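Local coordinates for hypothetical protein TM1010 (Thermotoga maritima, PDB 2F4P) that is of unknown function but belongs to the cupin superfamily, built on two antiparallel beta-sheets that face each other, at residues A[102-107]-A[130-135]. Sequence-based numbering, arbitrary orientation.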
ATOM      1  N   ASN A 102      18.286  -2.031   5.018  1.00 32.33           N
ATOM      2  CA  ASN A 102      19.656  -1.715   4.629  1.00 32.19           C
ATOM      3  C   ASN A 102      20.148  -2.343   3.348  1.00 33.91           C
ATOM      4  O   ASN A 102      21.297  -2.093   2.951  1.00 30.93           O
ATOM      5  CB  ASN A 102      20.634  -2.040   5.760  1.00 31.66           C
ATOM      6  CG  ASN A 102      20.226  -1.421   7.049  1.00 34.58           C
ATOM      7  OD1 ASN A 102      20.082  -0.189   7.142  1.00 32.02           O
ATOM      8  ND2 ASN A 102      19.976  -2.253   8.041  1.00 31.20           N
ATOM      9  N   VAL A 103      19.286  -3.087   2.648  1.00 34.47           N
ATOM     10  CA  VAL A 103      19.689  -3.684   1.373  1.00 34.38           C
ATOM     11  C   VAL A 103      19.794  -2.563   0.315  1.00 35.23           C
ATOM     12  O   VAL A 103      18.854  -1.782   0.124  1.00 35.99           O
ATOM     13  CB  VAL A 103      18.757  -4.833   0.954  1.00 34.65           C
ATOM     14  CG1 VAL A 103      19.038  -5.310  -0.497  1.00 36.71           C
ATOM     15  CG2 VAL A 103      18.917  -6.007   1.904  1.00 36.20           C
ATOM     16  N   VAL A 104      20.938  -2.484  -0.341  1.00 34.55           N
ATOM     17  CA  VAL A 104      21.173  -1.463  -1.355  1.00 34.66           C
ATOM     18  C   VAL A 104      20.561  -1.904  -2.676  1.00 34.78           C
ATOM     19  O   VAL A 104      20.776  -3.030  -3.113  1.00 35.19           O
ATOM     20  CB  VAL A 104      22.660  -1.091  -1.459  1.00 35.18           C
ATOM     21  CG1 VAL A 104      22.865  -0.096  -2.638  1.00 35.87           C
ATOM     22  CG2 VAL A 104      23.142  -0.501  -0.132  1.00 39.72           C
ATOM     23  N   HIS A 105      19.737  -1.050  -3.285  1.00 34.52           N
ATOM     24  CA  HIS A 105      18.959  -1.490  -4.460  1.00 35.36           C
ATOM     25  C   HIS A 105      18.555  -0.266  -5.294  1.00 34.88           C
ATOM     26  O   HIS A 105      18.741   0.892  -4.878  1.00 35.44           O
ATOM     27  CB  HIS A 105      17.700  -2.202  -3.989  1.00 35.20           C
ATOM     28  CG  HIS A 105      16.743  -1.267  -3.333  1.00 38.65           C
ATOM     29  ND1 HIS A 105      16.901  -0.871  -2.020  1.00 47.77           N
ATOM     30  CD2 HIS A 105      15.711  -0.550  -3.827  1.00 43.53           C
ATOM     31  CE1 HIS A 105      15.964   0.009  -1.720  1.00 46.33           C
ATOM     32  NE2 HIS A 105      15.239   0.227  -2.799  1.00 39.06           N
ATOM     33  N   TRP A 106      18.066  -0.526  -6.482  1.00 35.80           N
ATOM     34  CA  TRP A 106      17.336   0.508  -7.231  1.00 34.79           C
ATOM     35  C   TRP A 106      16.103  -0.132  -7.802  1.00 35.93           C
ATOM     36  O   TRP A 106      16.028  -1.370  -7.908  1.00 35.59           O
ATOM     37  CB  TRP A 106      18.191   1.122  -8.335  1.00 35.96           C
ATOM     38  CG  TRP A 106      18.610   0.164  -9.418  1.00 33.21           C
ATOM     39  CD1 TRP A 106      19.716  -0.613  -9.408  1.00 38.52           C
ATOM     40  CD2 TRP A 106      17.935  -0.109 -10.659  1.00 36.01           C
ATOM     41  NE1 TRP A 106      19.792  -1.343 -10.567  1.00 35.83           N
ATOM     42  CE2 TRP A 106      18.707  -1.066 -11.349  1.00 38.24           C
ATOM     43  CE3 TRP A 106      16.773   0.391 -11.276  1.00 37.87           C
ATOM     44  CZ2 TRP A 106      18.355  -1.550 -12.626  1.00 41.15           C
ATOM     45  CZ3 TRP A 106      16.412  -0.094 -12.535  1.00 39.77           C
ATOM     46  CH2 TRP A 106      17.202  -1.049 -13.201  1.00 36.33           C
ATOM     47  N   HIS A 107      15.128   0.704  -8.157  1.00 36.40           N
ATOM     48  CA  HIS A 107      14.008   0.224  -8.961  1.00 34.38           C
ATOM     49  C   HIS A 107      13.627   1.268  -9.985  1.00 34.20           C
ATOM     50  O   HIS A 107      13.959   2.440  -9.858  1.00 35.24           O
ATOM     51  CB  HIS A 107      12.790  -0.170  -8.086  1.00 35.28           C
ATOM     52  CG  HIS A 107      12.417   0.826  -7.027  1.00 33.89           C
ATOM     53  ND1 HIS A 107      11.302   1.636  -7.133  1.00 40.46           N
ATOM     54  CD2 HIS A 107      12.979   1.117  -5.835  1.00 38.77           C
ATOM     55  CE1 HIS A 107      11.217   2.404  -6.064  1.00 37.27           C
ATOM     56  NE2 HIS A 107      12.232   2.124  -5.267  1.00 45.53           N
ATOM     57  N   GLU A 130      19.087   6.203   2.722  1.00 37.76           N
ATOM     58  CA  GLU A 130      20.435   6.578   2.445  1.00 38.24           C
ATOM     59  C   GLU A 130      20.637   6.481   0.940  1.00 37.48           C
ATOM     60  O   GLU A 130      20.538   5.392   0.357  1.00 35.98           O
ATOM     61  CB  GLU A 130      21.367   5.641   3.157  1.00 39.59           C
ATOM     62  CG  GLU A 130      22.755   5.832   2.833  1.00 43.39           C
ATOM     63  CD  GLU A 130      23.632   5.265   3.930  1.00 52.29           C
ATOM     64  OE1 GLU A 130      23.153   4.461   4.787  1.00 50.89           O
ATOM     65  OE2 GLU A 130      24.792   5.663   3.940  1.00 46.92           O
ATOM     66  N   TRP A 131      20.933   7.621   0.340  1.00 39.10           N
ATOM     67  CA  TRP A 131      21.048   7.747  -1.103  1.00 38.47           C
ATOM     68  C   TRP A 131      22.510   7.678  -1.531  1.00 40.52           C
ATOM     69  O   TRP A 131      23.375   8.366  -0.981  1.00 40.76           O
ATOM     70  CB  TRP A 131      20.355   9.033  -1.600  1.00 39.32           C
ATOM     71  CG  TRP A 131      18.883   8.989  -1.444  1.00 40.97           C
ATOM     72  CD1 TRP A 131      18.156   9.532  -0.437  1.00 41.38           C
ATOM     73  CD2 TRP A 131      17.945   8.381  -2.328  1.00 37.16           C
ATOM     74  NE1 TRP A 131      16.828   9.267  -0.612  1.00 44.64           N
ATOM     75  CE2 TRP A 131      16.667   8.580  -1.780  1.00 41.01           C
ATOM     76  CE3 TRP A 131      18.059   7.689  -3.538  1.00 41.16           C
ATOM     77  CZ2 TRP A 131      15.514   8.091  -2.386  1.00 43.69           C
ATOM     78  CZ3 TRP A 131      16.923   7.213  -4.132  1.00 41.79           C
ATOM     79  CH2 TRP A 131      15.662   7.407  -3.554  1.00 44.47           C
ATOM     80  N   LEU A 132      22.776   6.816  -2.505  1.00 39.13           N
ATOM     81  CA  LEU A 132      24.116   6.559  -3.016  1.00 41.31           C
ATOM     82  C   LEU A 132      24.205   7.050  -4.486  1.00 43.54           C
ATOM     83  O   LEU A 132      23.548   8.028  -4.850  1.00 45.81           O
ATOM     84  CB  LEU A 132      24.454   5.079  -2.834  1.00 40.82           C
ATOM     85  CG  LEU A 132      24.170   4.588  -1.398  1.00 45.13           C
ATOM     86  CD1 LEU A 132      24.240   3.087  -1.259  1.00 50.67           C
ATOM     87  CD2 LEU A 132      25.104   5.241  -0.385  1.00 46.66           C
ATOM     88  N   GLY A 133      24.987   6.381  -5.324  1.00 42.61           N
ATOM     89  CA  GLY A 133      25.188   6.822  -6.699  1.00 42.14           C
ATOM     90  C   GLY A 133      24.061   6.519  -7.660  1.00 40.37           C
ATOM     91  O   GLY A 133      23.192   5.693  -7.395  1.00 35.90           O
ATOM     92  N   SER A 134      24.092   7.198  -8.803  1.00 36.06           N
ATOM     93  CA  SER A 134      23.211   6.885  -9.918  1.00 37.26           C
ATOM     94  C   SER A 134      23.431   5.478 -10.407  1.00 37.99           C
ATOM     95  O   SER A 134      24.531   4.920 -10.262  1.00 36.44           O
ATOM     96  CB  SER A 134      23.517   7.836 -11.084  1.00 39.55           C
ATOM     97  OG  SER A 134      23.054   9.105 -10.751  1.00 45.82           O
ATOM     98  N   VAL A 135      22.396   4.916 -11.021  1.00 36.30           N
ATOM     99  CA  VAL A 135      22.512   3.684 -11.740  1.00 36.68           C
ATOM    100  C   VAL A 135      22.994   4.113 -13.126  1.00 39.46           C
ATOM    101  O   VAL A 135      22.326   4.877 -13.838  1.00 39.56           O
ATOM    102  CB  VAL A 135      21.198   2.903 -11.794  1.00 38.50           C
ATOM    103  CG1 VAL A 135      21.369   1.598 -12.585  1.00 40.52           C
ATOM    104  CG2 VAL A 135      20.671   2.590 -10.356  1.00 37.62           C
TER
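Trp106 and Val135 form the larger of two apolar contacts by which segment 102-107 of this cupin fold meets segment 130-135. Strand 105-109, which carries Trp106, and strand 130-131 both pair antiparallel with strand 60-65, which joins them in one sheet; the contact forms where residues 132-135 run on as loop, and Val135 also packs on Trp63 of strand 60-65. Trp106 CB is 3.5 Å from Val135 CG2, and Trp106 CG comes closer to the same methyl, at 3.3 Å, a tight approach. Trp106 CG lies between the backbone N and the carbonyl carbon (chi1 63°), and chi2 of -88° then turns one face of the indole to Val135. Val135 CG2 stands over the five-membered ring of Trp106, 3.6 Å from its centroid and 26° off the ring normal, a CH-pi contact. Trp106 CD1 is 3.5 Å from Val135 CG2. Farther out, Trp106 NE1 and CE2 meet Val135 CG1 at 3.9 Å and 4.0 Å, so the valine spans the pyrrole part of the ring. NE1 is also hydrogen-bonded to Gln82 OE1, which helps fix the ring's rotation, while Trp63 meets the indole edge-to-face. Val135 O accepts a hydrogen bond from Arg60 NH2. Toward the more exposed end, Val104 and Leu132 cross at about a right angle: Leu132 CD1 touches both methyls of Val104, CG1 at 3.7 Å and CG2 at 3.9 Å.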